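Local coordinates for protein DYNE7 (Micromonospora chersina, PDB 2XEM) that is a hot-dog fold thioesterase of dynemicin biosynthesis that binds a conjugated polyene ketone and probably releases a polyene chain from its polyketide synthase by thioester hydrolysis, at residues A31-W36 and T110-G115; H39-F44 and L60-V65; H43-A46 and G51-A54; M85-D88 and R94-M97; V119-R124 and E133-L138. One frame throughout, in Å; residues are numbered along the deposited sequence.

Contact 1 of 5, residues A31-W36 and T110-G115; sequences AHYLHW and TLLAQG
One water molecule bridges Tyr-33 and strand 110-115: it donates to Leu-112 O at 2.9 Å and lies 3.1 Å from Tyr-33 OH. This is the polar link in what is otherwise an apolar meeting of a helix with a sheet. The phenol ring reaches the strand because its CG stands anti to the carbonyl carbon (chi1 -71°), which carries the ring outward from the first turn of helix 32-48. Ala-113 CB approaches the ring obliquely, 3.7 Å from Tyr-33 CE1, while Leu-112 CB lies at the ring edge, near its plane. The Leu-112 side chain crosses the tyrosine at about a right angle, its CD1 4.1 Å from Tyr-33 OH. In the hot-dog fold a long central helix is wrapped by a curved antiparallel sheet, and here the start of that helix meets the sheet's inner surface. The strand has a classic beta bulge at this point: Leu-112 and Ala-113 both face Tyr-101 on the neighbouring strand, and both residues touch Tyr-33. Trp-36, one turn along the helix, lays CZ3 over one face of the Tyr-33 ring, offset toward the rim. Tyr-101 and Phe-71 meet the same ring edge-to-face, and Tyr-101 OH is hydrogen-bonded to Tyr-33 O.

Contact 2 of 5, residues H39-F44 and L60-V65; sequences HCREHF and LALVTV
Residues 39-44 of helix 32-48 pass residues 60-65 of strand 60-71 at a distance that calls for a long side chain, the nearest alpha carbons, those of Arg-41 and Leu-62, being 9.9 Å apart. Arg-41 spans the gap. Its CG sits between the backbone N and the carbonyl carbon (chi1 71°), and from there the chain runs extended to NE, bringing the guanidinium up to the strand. NH1 donates to Thr-64 OG1 at 3.1 Å, with an N-H...O angle of 158° and the hydroxyl oxygen close to the guanidinium plane, at its edge. A water extends the grip: it donates to Leu-62 O at 2.7 Å, lies 2.7 Å from Thr-64 OG1, and accepts a weak bond from Arg-41 NH2. Beside this polar cluster Leu-62 supplies apolar cover, its CD1 4.5 Å from Arg-41 NE. NH1 also bonds Gln-117 OE1 on the adjoining strand 110-124, and Phe-30 of the second subunit packs on both Arg-41 and Thr-64. The contact thus pins the central helix of the hot-dog fold to its enclosing sheet close to a subunit interface. With an alanine here, Thr-64 OG1 and Gln-117 OE1 would probably lose the donor they share, and the gap between helix and strand would lie unspanned. A guanidinium buried here is answered by neutral oxygens from threonine, glutamine and water; its charge is probably stabilised by these several dipoles, with no carboxylate among them, and the bonds to the threonine and the glutamine help to fix its rotation.

Contact 3 of 5, residues H43-A46 and G51-A54; sequences HFLA and GVMA
Met-53 SD rests against Ala-46, 3.7 Å from its CB, where the end of the central hot-dog helix, 32-48, meets the short helix 50-55 across the tight turn that joins them. The backbones come close, with Leu-45 and Met-53 alpha carbons 5.6 Å apart, and the beta carbons of these two residues face each other at 4.3 Å. The methionine chain starts anti to the backbone N (chi1 162°) and stays extended through chi2, which carries the sulfur alongside the alanine; only the terminal methyl bends off that line. On the inner side of this apolar seam Leu-45 and Val-52 point at one another and their side chains cross at a slant.

A second shell holds these groups in place. Leu-138, on helix 136-143, packs against both Leu-45 and Val-52, and strand 60-71 adds Leu-62 against the former and Leu-60 against the latter. Glu-137 reaches the start of the short helix through weak hydrogen bonds to the backbone nitrogens of Gly-51 and Val-52. Outward, Phe-78 of the third subunit packs on Met-53, which places the methionine at a contact between chains. Within the seam itself, Leu-45 CD2 meets Val-52 CG1 at 4.1 Å.

Contact 4 of 5, residues M85-D88 and R94-M97; sequences MMLD and RIAM
Two methionines reach each other through different torsions: Met-85 sets its CG anti to the backbone N (chi1 -169°), whereas Met-97 sets its CG anti to the carbonyl carbon (chi1 -72°). Both chains then stay extended through chi2, and they cross at a slant with their sulfurs 3.6 Å apart. The backbone between them is that of the beta hairpin made by strands 80-91 and 94-105. Leu-87 and Met-97 form an antiparallel non-hydrogen-bonded pair, and the short segments meet at 131°, well away from strictly antiparallel, in keeping with the strong curl of a hot-dog sheet. Asp-88 N donates to Ala-96 O at 2.8 Å. Nearby, Met-97 CA makes a CH...O contact of 3.2 Å with Met-86 O. Leu-87 turns its CD1 onto Ile-95 CG2, 3.8 Å away, the two side chains crossing at about a right angle; Leu-142 of helix 136-143 packs against both. The methionine pair faces the central helix, where Cys-40 and Phe-44 touch Met-85. Asp-88 lays its CB against Ala-96 CB at 4.1 Å, and its OD1 is hydrogen-bonded to Ser-98 OG. Were the carboxylate of Asp-88 cut back to an alanine, Ser-98 OG would be likely to lose this partner, and the strand beside Met-97 some of its side-chain cover. The chemistry divides accordingly: polarisable sulfur and hydrocarbon fill the surface toward the helix, while backbone amide and carboxylate supply the directional bonds between the strands.

Contact 5 of 5, residues V119-R124 and E133-L138; sequences VACMRR and EVPAEL
The final stretch of strand 110-124 and the lead-in to the C-terminal helix 136-143 come together around a single thiol, that of Cys-121. Its SG projects from the strand toward the returning chain, anti to the carbonyl carbon and beside the backbone N (chi1 -64°), and there it meets three residues in succession. Pro-135 CD is nearest, 3.9 Å from SG. Val-134 offers its backbone as well as its side chain: CA lies 4.0 Å from the sulfur and CG2 4.1 Å. From the first turn of the helix Leu-138 adds CD2, at 4.3 Å from Cys-121 SG. All these contacts are apolar, so the sulfur serves here as a packing group. Less closely, Cys-121 CB faces Glu-133 O.

Pro-135 occupies the N-cap position directly before the helix, and Leu-138 N makes a weak hydrogen bond back to Pro-135 O. The cysteine therefore touches both the cap residue and the first turn, at the point where the chain leaves the hot-dog sheet and folds a further helix against its end. The strand is held on both flanks: Cys-121 is hydrogen-bonded through its backbone to Val-132 and to His-93, and its neighbour Met-122 is bonded in the same way to Ala-61 of strand 60-71. The thiol's partners have further apolar neighbours. Ile-95 packs on Val-134 and Leu-138, Leu-60 on Pro-135, and Val-52 of the short helix 50-55 on both Pro-135 and Leu-138.

How the contacts relate
All five contacts lie in one hot-dog domain, whose central helix 32-48 threads contacts 1, 2 and 3 in order. Contacts 1 and 2 tie it to neighbouring strands of the same sheet, their centres about 16 Å apart; contact 3 sets its last turns against helix 50-55. Contact 4 closes a hairpin of that sheet, and contact 5 brings in the C-terminal helix. Contacts 2 to 5 form a touching cluster; contact 1 lies across the chain's centre from contacts 3 and 5, about 25 Å from the centre of contact 5. In sequence, contacts 2, 3 and 4 fall between the two segments of contact 1, and contact 5 follows. Contact 1 alone joins distant segments; contacts 3 to 5 are local.

Contact 1 of 5, residues A31-W36 and T110-G115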
# COMPACT_ATOMS: atom_id res chain seq x y z
N ALA D 31 7.47 5.43 3.89
CA ALA D 31 6.10 5.95 3.75
C ALA D 31 5.06 5.19 4.62
O ALA D 31 4.02 5.77 4.95
CB ALA D 31 5.69 5.93 2.29
N HIS D 32 5.33 3.91 4.97
CA HIS D 32 4.47 3.15 5.88
C HIS D 32 4.27 3.76 7.25
O HIS D 32 3.18 3.63 7.82
CB HIS D 32 4.87 1.65 5.96
CG HIS D 32 4.82 1.01 4.60
ND1 HIS D 32 3.64 0.93 3.88
CD2 HIS D 32 5.82 0.49 3.85
CE1 HIS D 32 3.95 0.34 2.73
NE2 HIS D 32 5.25 0.08 2.66
N TYR D 33 5.28 4.46 7.76
CA TYR D 33 5.19 5.16 9.05
C TYR D 33 4.07 6.21 9.05
O TYR D 33 3.44 6.45 10.08
CB TYR D 33 6.53 5.81 9.39
CG TYR D 33 7.62 4.83 9.77
CD1 TYR D 33 7.99 4.65 11.10
CD2 TYR D 33 8.32 4.12 8.78
CE1 TYR D 33 9.05 3.80 11.44
CE2 TYR D 33 9.36 3.26 9.12
CZ TYR D 33 9.73 3.11 10.44
OH TYR D 33 10.77 2.28 10.77
N LEU D 34 3.82 6.83 7.89
CA LEU D 34 2.71 7.78 7.73
C LEU D 34 1.37 7.09 7.69
O LEU D 34 0.45 7.61 8.29
CB LEU D 34 2.91 8.72 6.51
CG LEU D 34 3.99 9.81 6.66
CD1 LEU D 34 3.87 10.57 7.98
CD2 LEU D 34 5.42 9.23 6.49
N HIS D 35 1.25 5.91 7.02
CA HIS D 35 0.03 5.10 7.09
C HIS D 35 -0.33 4.79 8.52
O HIS D 35 -1.49 4.88 8.88
CB HIS D 35 0.17 3.76 6.32
CG HIS D 35 0.17 3.92 4.85
ND1 HIS D 35 -0.95 3.68 4.12
CD2 HIS D 35 1.18 4.23 4.02
CE1 HIS D 35 -0.61 3.89 2.86
NE2 HIS D 35 0.67 4.25 2.77
N TRP D 36 0.69 4.44 9.35
CA TRP D 36 0.50 4.05 10.74
C TRP D 36 -0.09 5.16 11.61
O TRP D 36 -0.78 4.85 12.58
CB TRP D 36 1.80 3.54 11.35
CG TRP D 36 2.40 2.34 10.68
CD1 TRP D 36 1.80 1.50 9.78
CD2 TRP D 36 3.72 1.84 10.87
NE1 TRP D 36 2.68 0.53 9.37
CE2 TRP D 36 3.87 0.71 10.03
CE3 TRP D 36 4.81 2.24 11.68
CZ2 TRP D 36 5.05 -0.02 9.98
CZ3 TRP D 36 6.00 1.53 11.60
CH2 TRP D 36 6.11 0.41 10.77
N THR D 110 13.04 0.34 21.47
CA THR D 110 13.82 1.19 20.58
C THR D 110 12.91 2.20 19.90
O THR D 110 11.93 1.83 19.25
CB THR D 110 14.61 0.32 19.57
OG1 THR D 110 15.36 -0.67 20.29
CG2 THR D 110 15.58 1.14 18.69
N LEU D 111 13.24 3.50 20.06
CA LEU D 111 12.56 4.56 19.32
C LEU D 111 12.98 4.50 17.85
O LEU D 111 14.12 4.83 17.51
CB LEU D 111 12.88 5.95 19.94
CG LEU D 111 12.13 7.15 19.33
CD1 LEU D 111 10.63 7.08 19.61
CD2 LEU D 111 12.72 8.48 19.83
N LEU D 112 12.08 4.07 16.99
CA LEU D 112 12.36 3.94 15.55
C LEU D 112 12.27 5.26 14.86
O LEU D 112 13.05 5.53 13.95
CB LEU D 112 11.37 2.96 14.88
CG LEU D 112 11.42 1.48 15.37
CD1 LEU D 112 10.48 0.60 14.54
CD2 LEU D 112 12.83 0.91 15.33
N ALA D 113 11.34 6.11 15.31
CA ALA D 113 10.89 7.28 14.58
C ALA D 113 10.01 8.12 15.46
O ALA D 113 9.50 7.64 16.50
CB ALA D 113 10.09 6.85 13.34
N GLN D 114 9.83 9.39 15.07
CA GLN D 114 8.79 10.24 15.64
C GLN D 114 8.03 10.89 14.50
O GLN D 114 8.52 10.94 13.37
CB GLN D 114 9.36 11.29 16.60
CG GLN D 114 9.88 10.68 17.93
CD GLN D 114 10.55 11.70 18.79
OE1 GLN D 114 11.47 12.39 18.36
NE2 GLN D 114 10.11 11.81 20.03
N GLY D 115 6.82 11.35 14.78
CA GLY D 115 6.01 12.00 13.76
C GLY D 115 5.05 13.01 14.31
O GLY D 115 4.87 13.14 15.53
O HOH W 1 12.85 4.49 11.24

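Contact 2 of 5, residues H39-F44 and L60-V65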
# COMPACT_ATOMS: atom_id res chain seq x y z
N HIS D 39 -3.76 4.74 10.85
CA HIS D 39 -4.26 3.57 11.57
C HIS D 39 -4.43 3.90 13.06
O HIS D 39 -5.43 3.52 13.68
CB HIS D 39 -3.30 2.38 11.46
CG HIS D 39 -2.91 1.97 10.08
ND1 HIS D 39 -3.61 2.38 8.96
CD2 HIS D 39 -1.89 1.19 9.68
CE1 HIS D 39 -3.03 1.80 7.94
NE2 HIS D 39 -1.98 1.08 8.32
N CYS D 40 -3.42 4.55 13.64
CA CYS D 40 -3.45 4.98 15.02
C CYS D 40 -4.63 5.93 15.31
O CYS D 40 -5.37 5.68 16.26
CB CYS D 40 -2.12 5.61 15.42
SG CYS D 40 -2.05 6.15 17.15
N ARG D 41 -4.83 6.99 14.51
CA ARG D 41 -5.91 7.95 14.77
C ARG D 41 -7.29 7.32 14.61
O ARG D 41 -8.20 7.70 15.33
CB ARG D 41 -5.77 9.28 14.00
CG ARG D 41 -6.02 9.19 12.49
CD ARG D 41 -5.99 10.53 11.76
NE ARG D 41 -6.50 10.36 10.40
CZ ARG D 41 -6.03 10.96 9.32
NH1 ARG D 41 -5.03 11.82 9.41
NH2 ARG D 41 -6.58 10.72 8.13
N GLU D 42 -7.44 6.37 13.67
CA GLU D 42 -8.70 5.63 13.50
C GLU D 42 -8.98 4.69 14.67
O GLU D 42 -10.12 4.62 15.10
CB GLU D 42 -8.68 4.83 12.21
CG GLU D 42 -8.78 5.65 10.95
CD GLU D 42 -8.39 4.81 9.74
OE1 GLU D 42 -7.68 5.35 8.87
OE2 GLU D 42 -8.76 3.62 9.69
N HIS D 43 -7.96 3.95 15.15
CA HIS D 43 -8.06 3.04 16.31
C HIS D 43 -8.45 3.88 17.55
O HIS D 43 -9.31 3.48 18.32
CB HIS D 43 -6.74 2.26 16.49
CG HIS D 43 -6.74 1.10 17.45
ND1 HIS D 43 -7.92 0.65 18.10
CD2 HIS D 43 -5.70 0.33 17.87
CE1 HIS D 43 -7.55 -0.39 18.84
NE2 HIS D 43 -6.23 -0.62 18.74
N PHE D 44 -7.86 5.08 17.69
CA PHE D 44 -8.17 6.04 18.74
C PHE D 44 -9.65 6.40 18.76
O PHE D 44 -10.28 6.31 19.81
CB PHE D 44 -7.30 7.31 18.64
CG PHE D 44 -7.63 8.30 19.74
CD1 PHE D 44 -7.13 8.12 21.02
CD2 PHE D 44 -8.47 9.38 19.49
CE1 PHE D 44 -7.46 9.01 22.05
CE2 PHE D 44 -8.83 10.25 20.54
CZ PHE D 44 -8.31 10.06 21.80
N LEU D 60 -19.07 13.45 7.98
CA LEU D 60 -17.89 14.04 8.62
C LEU D 60 -16.62 13.44 8.01
O LEU D 60 -16.57 12.25 7.73
CB LEU D 60 -17.92 13.83 10.15
CG LEU D 60 -16.78 14.48 10.97
CD1 LEU D 60 -16.90 16.01 11.03
CD2 LEU D 60 -16.74 13.93 12.38
N ALA D 61 -15.59 14.27 7.80
CA ALA D 61 -14.30 13.85 7.31
C ALA D 61 -13.17 14.49 8.12
O ALA D 61 -13.25 15.67 8.52
CB ALA D 61 -14.15 14.21 5.83
N LEU D 62 -12.13 13.69 8.38
CA LEU D 62 -10.88 14.19 8.92
C LEU D 62 -9.93 14.43 7.77
O LEU D 62 -9.52 13.48 7.09
CB LEU D 62 -10.27 13.23 9.96
CG LEU D 62 -11.09 12.93 11.22
CD1 LEU D 62 -10.32 11.99 12.13
CD2 LEU D 62 -11.48 14.17 12.00
N VAL D 63 -9.64 15.70 7.52
CA VAL D 63 -8.79 16.09 6.38
C VAL D 63 -7.38 16.43 6.90
O VAL D 63 -7.24 17.30 7.77
CB VAL D 63 -9.47 17.25 5.62
CG1 VAL D 63 -8.56 17.84 4.52
CG2 VAL D 63 -10.84 16.81 5.06
N THR D 64 -6.36 15.71 6.41
CA THR D 64 -4.98 15.99 6.80
C THR D 64 -4.51 17.32 6.17
O THR D 64 -4.64 17.53 4.98
CB THR D 64 -4.05 14.80 6.46
OG1 THR D 64 -4.62 13.60 6.95
CG2 THR D 64 -2.67 14.94 7.07
N VAL D 65 -3.98 18.21 7.01
CA VAL D 65 -3.45 19.54 6.64
C VAL D 65 -1.94 19.40 6.39
O VAL D 65 -1.40 19.96 5.42
CB VAL D 65 -3.77 20.60 7.75
CG1 VAL D 65 -3.10 21.94 7.47
CG2 VAL D 65 -5.28 20.77 7.91
O HOH W 2 -7.06 12.61 6.29

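Contact 3 of 5, residues H43-A46 and G51-A54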
# COMPACT_ATOMS: atom_id res chain seq x y z
N HIS D 43 -7.96 3.95 15.15
CA HIS D 43 -8.06 3.04 16.31
C HIS D 43 -8.45 3.88 17.55
O HIS D 43 -9.31 3.48 18.32
CB HIS D 43 -6.74 2.26 16.49
CG HIS D 43 -6.74 1.10 17.45
ND1 HIS D 43 -7.92 0.65 18.10
CD2 HIS D 43 -5.70 0.33 17.87
CE1 HIS D 43 -7.55 -0.39 18.84
NE2 HIS D 43 -6.23 -0.62 18.74
N PHE D 44 -7.86 5.08 17.69
CA PHE D 44 -8.17 6.04 18.74
C PHE D 44 -9.65 6.40 18.76
O PHE D 44 -10.28 6.31 19.81
CB PHE D 44 -7.30 7.31 18.64
CG PHE D 44 -7.63 8.30 19.74
CD1 PHE D 44 -7.13 8.12 21.02
CD2 PHE D 44 -8.47 9.38 19.49
CE1 PHE D 44 -7.46 9.01 22.05
CE2 PHE D 44 -8.83 10.25 20.54
CZ PHE D 44 -8.31 10.06 21.80
N LEU D 45 -10.20 6.79 17.61
CA LEU D 45 -11.63 7.03 17.43
C LEU D 45 -12.49 5.83 17.81
O LEU D 45 -13.47 6.02 18.52
CB LEU D 45 -11.95 7.46 15.99
CG LEU D 45 -11.29 8.73 15.47
CD1 LEU D 45 -11.58 8.92 14.00
CD2 LEU D 45 -11.73 9.96 16.22
N ALA D 46 -12.14 4.60 17.36
CA ALA D 46 -12.92 3.39 17.72
C ALA D 46 -12.91 3.12 19.25
O ALA D 46 -13.93 2.72 19.81
CB ALA D 46 -12.42 2.17 16.94
N GLY D 51 -18.74 7.70 18.65
CA GLY D 51 -19.75 8.55 18.01
C GLY D 51 -19.18 9.28 16.81
O GLY D 51 -19.86 9.40 15.79
N VAL D 52 -17.92 9.77 16.92
CA VAL D 52 -17.20 10.44 15.83
C VAL D 52 -16.91 9.43 14.70
O VAL D 52 -17.12 9.76 13.53
CB VAL D 52 -15.90 11.15 16.32
CG1 VAL D 52 -15.19 11.83 15.17
CG2 VAL D 52 -16.19 12.14 17.45
N MET D 53 -16.45 8.23 15.06
CA MET D 53 -16.22 7.09 14.14
C MET D 53 -17.46 6.85 13.25
O MET D 53 -17.31 6.72 12.04
CB MET D 53 -15.82 5.83 14.93
CG MET D 53 -15.99 4.54 14.17
SD MET D 53 -15.52 3.04 15.07
CE MET D 53 -16.94 2.86 16.20
N ALA D 54 -18.66 6.85 13.84
CA ALA D 54 -19.93 6.68 13.12
C ALA D 54 -20.23 7.85 12.18
O ALA D 54 -20.68 7.63 11.05
CB ALA D 54 -21.07 6.50 14.11

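Contact 4 of 5, residues M85-D88 and R94-M97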
# COMPACT_ATOMS: atom_id res chain seq x y z
N MET D 85 0.49 7.93 20.46
CA MET D 85 -0.07 9.21 20.04
C MET D 85 -0.33 10.16 21.22
O MET D 85 -0.86 9.76 22.25
CB MET D 85 -1.35 9.00 19.24
CG MET D 85 -1.86 10.25 18.55
SD MET D 85 -3.33 9.90 17.57
CE MET D 85 -4.55 9.61 18.94
N MET D 86 -0.00 11.43 21.02
CA MET D 86 -0.35 12.50 21.97
C MET D 86 -0.97 13.69 21.27
O MET D 86 -0.63 13.96 20.11
CB MET D 86 0.90 12.95 22.73
CG MET D 86 1.43 11.85 23.63
SD MET D 86 2.46 12.38 24.95
CE MET D 86 1.21 13.01 26.11
N LEU D 87 -1.86 14.39 21.96
CA LEU D 87 -2.38 15.67 21.49
C LEU D 87 -1.35 16.78 21.73
O LEU D 87 -0.94 17.01 22.86
CB LEU D 87 -3.73 16.02 22.16
CG LEU D 87 -4.33 17.39 21.84
CD1 LEU D 87 -4.86 17.42 20.45
CD2 LEU D 87 -5.43 17.75 22.85
N ASP D 88 -0.92 17.45 20.64
CA ASP D 88 -0.06 18.65 20.76
C ASP D 88 -0.85 19.90 21.01
O ASP D 88 -0.50 20.68 21.88
CB ASP D 88 0.79 18.83 19.50
CG ASP D 88 1.86 17.80 19.35
OD1 ASP D 88 2.13 17.06 20.33
OD2 ASP D 88 2.47 17.74 18.27
N ARG D 94 -8.98 22.56 13.97
CA ARG D 94 -7.73 21.81 13.76
C ARG D 94 -7.21 21.08 15.00
O ARG D 94 -7.34 21.56 16.12
CB ARG D 94 -6.64 22.70 13.19
CG ARG D 94 -6.78 22.91 11.71
CD ARG D 94 -5.89 24.09 11.34
NE ARG D 94 -5.98 24.40 9.92
CZ ARG D 94 -4.96 24.70 9.13
NH1 ARG D 94 -3.72 24.74 9.61
NH2 ARG D 94 -5.15 24.96 7.84
N ILE D 95 -6.62 19.91 14.76
CA ILE D 95 -6.04 19.03 15.78
C ILE D 95 -4.62 18.70 15.34
O ILE D 95 -4.44 18.12 14.27
CB ILE D 95 -6.89 17.72 15.93
CG1 ILE D 95 -8.37 18.00 16.29
CG2 ILE D 95 -6.23 16.76 16.93
CD1 ILE D 95 -9.33 16.86 15.95
N ALA D 96 -3.63 19.03 16.16
CA ALA D 96 -2.24 18.61 15.96
C ALA D 96 -1.93 17.49 16.94
O ALA D 96 -2.15 17.64 18.14
CB ALA D 96 -1.29 19.79 16.16
N MET D 97 -1.49 16.35 16.40
CA MET D 97 -1.10 15.14 17.13
C MET D 97 0.37 14.88 16.90
O MET D 97 0.87 15.22 15.84
CB MET D 97 -1.87 13.92 16.60
CG MET D 97 -3.33 13.91 16.98
SD MET D 97 -4.28 12.87 15.85
CE MET D 97 -4.34 14.00 14.38

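Contact 5 of 5, residues V119-R124 and E133-L138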
# COMPACT_ATOMS: atom_id res chain seq x y z
N VAL D 119 -4.74 17.64 11.51
CA VAL D 119 -5.99 17.32 10.82
C VAL D 119 -7.04 18.40 11.02
O VAL D 119 -7.04 19.08 12.04
CB VAL D 119 -6.56 15.91 11.16
CG1 VAL D 119 -5.55 14.80 10.94
CG2 VAL D 119 -7.19 15.86 12.57
N ALA D 120 -7.92 18.57 10.04
CA ALA D 120 -9.06 19.47 10.17
C ALA D 120 -10.35 18.65 10.11
O ALA D 120 -10.45 17.72 9.31
CB ALA D 120 -9.04 20.50 9.04
N CYS D 121 -11.32 18.96 10.98
CA CYS D 121 -12.64 18.36 10.94
C CYS D 121 -13.46 19.10 9.89
O CYS D 121 -13.59 20.33 9.95
CB CYS D 121 -13.30 18.43 12.32
SG CYS D 121 -12.43 17.47 13.59
N MET D 122 -14.00 18.36 8.92
CA MET D 122 -14.78 18.93 7.83
C MET D 122 -16.02 18.11 7.55
O MET D 122 -16.10 16.94 7.92
CB MET D 122 -13.97 19.09 6.53
CG MET D 122 -12.54 19.51 6.72
SD MET D 122 -12.11 20.90 5.69
CE MET D 122 -11.89 22.08 6.93
N ARG D 123 -16.99 18.73 6.88
CA ARG D 123 -18.18 18.05 6.38
C ARG D 123 -18.31 18.26 4.86
O ARG D 123 -17.87 19.29 4.33
CB ARG D 123 -19.43 18.46 7.17
CG ARG D 123 -20.36 19.44 6.48
CD ARG D 123 -20.47 20.76 7.20
NE ARG D 123 -21.80 20.97 7.76
CZ ARG D 123 -22.19 22.10 8.34
NH1 ARG D 123 -21.36 23.13 8.44
NH2 ARG D 123 -23.42 22.21 8.83
N ARG D 124 -18.86 17.26 4.16
CA ARG D 124 -19.15 17.38 2.73
C ARG D 124 -20.36 18.28 2.55
O ARG D 124 -21.44 17.98 3.06
CB ARG D 124 -19.34 16.00 2.06
CG ARG D 124 -20.15 14.99 2.87
CD ARG D 124 -20.18 13.62 2.21
NE ARG D 124 -21.33 13.47 1.31
CZ ARG D 124 -22.43 12.77 1.61
NH1 ARG D 124 -22.53 12.15 2.78
NH2 ARG D 124 -23.42 12.69 0.73
N GLU D 133 -16.50 22.62 13.74
CA GLU D 133 -15.92 22.53 15.08
C GLU D 133 -15.49 21.09 15.39
O GLU D 133 -16.20 20.16 14.97
CB GLU D 133 -16.96 22.98 16.10
CG GLU D 133 -16.42 23.91 17.17
CD GLU D 133 -16.76 25.36 16.93
OE1 GLU D 133 -17.65 25.89 17.64
OE2 GLU D 133 -16.18 25.97 16.01
N VAL D 134 -14.35 20.88 16.07
CA VAL D 134 -14.00 19.55 16.57
C VAL D 134 -15.20 19.03 17.41
O VAL D 134 -15.65 19.73 18.31
CB VAL D 134 -12.69 19.56 17.39
CG1 VAL D 134 -12.36 18.16 17.92
CG2 VAL D 134 -11.51 20.15 16.57
N PRO D 135 -15.78 17.84 17.10
CA PRO D 135 -16.88 17.33 17.95
C PRO D 135 -16.47 17.24 19.42
O PRO D 135 -15.32 16.91 19.71
CB PRO D 135 -17.18 15.94 17.36
CG PRO D 135 -16.70 16.03 15.91
CD PRO D 135 -15.48 16.92 15.98
N ALA D 136 -17.40 17.56 20.34
CA ALA D 136 -17.15 17.57 21.79
C ALA D 136 -16.53 16.25 22.28
O ALA D 136 -15.57 16.27 23.04
CB ALA D 136 -18.44 17.85 22.52
N GLU D 137 -17.03 15.11 21.77
CA GLU D 137 -16.58 13.77 22.13
C GLU D 137 -15.10 13.57 21.82
O GLU D 137 -14.37 12.97 22.63
CB GLU D 137 -17.43 12.73 21.40
CG GLU D 137 -17.10 11.30 21.78
CD GLU D 137 -17.80 10.23 20.98
OE1 GLU D 137 -17.90 9.09 21.49
OE2 GLU D 137 -18.27 10.51 19.86
N LEU D 138 -14.65 14.07 20.65
CA LEU D 138 -13.27 13.98 20.21
C LEU D 138 -12.37 14.93 21.03
O LEU D 138 -11.31 14.52 21.46
CB LEU D 138 -13.17 14.26 18.69
CG LEU D 138 -11.79 14.20 18.03
CD1 LEU D 138 -11.03 12.87 18.40
CD2 LEU D 138 -11.93 14.32 16.52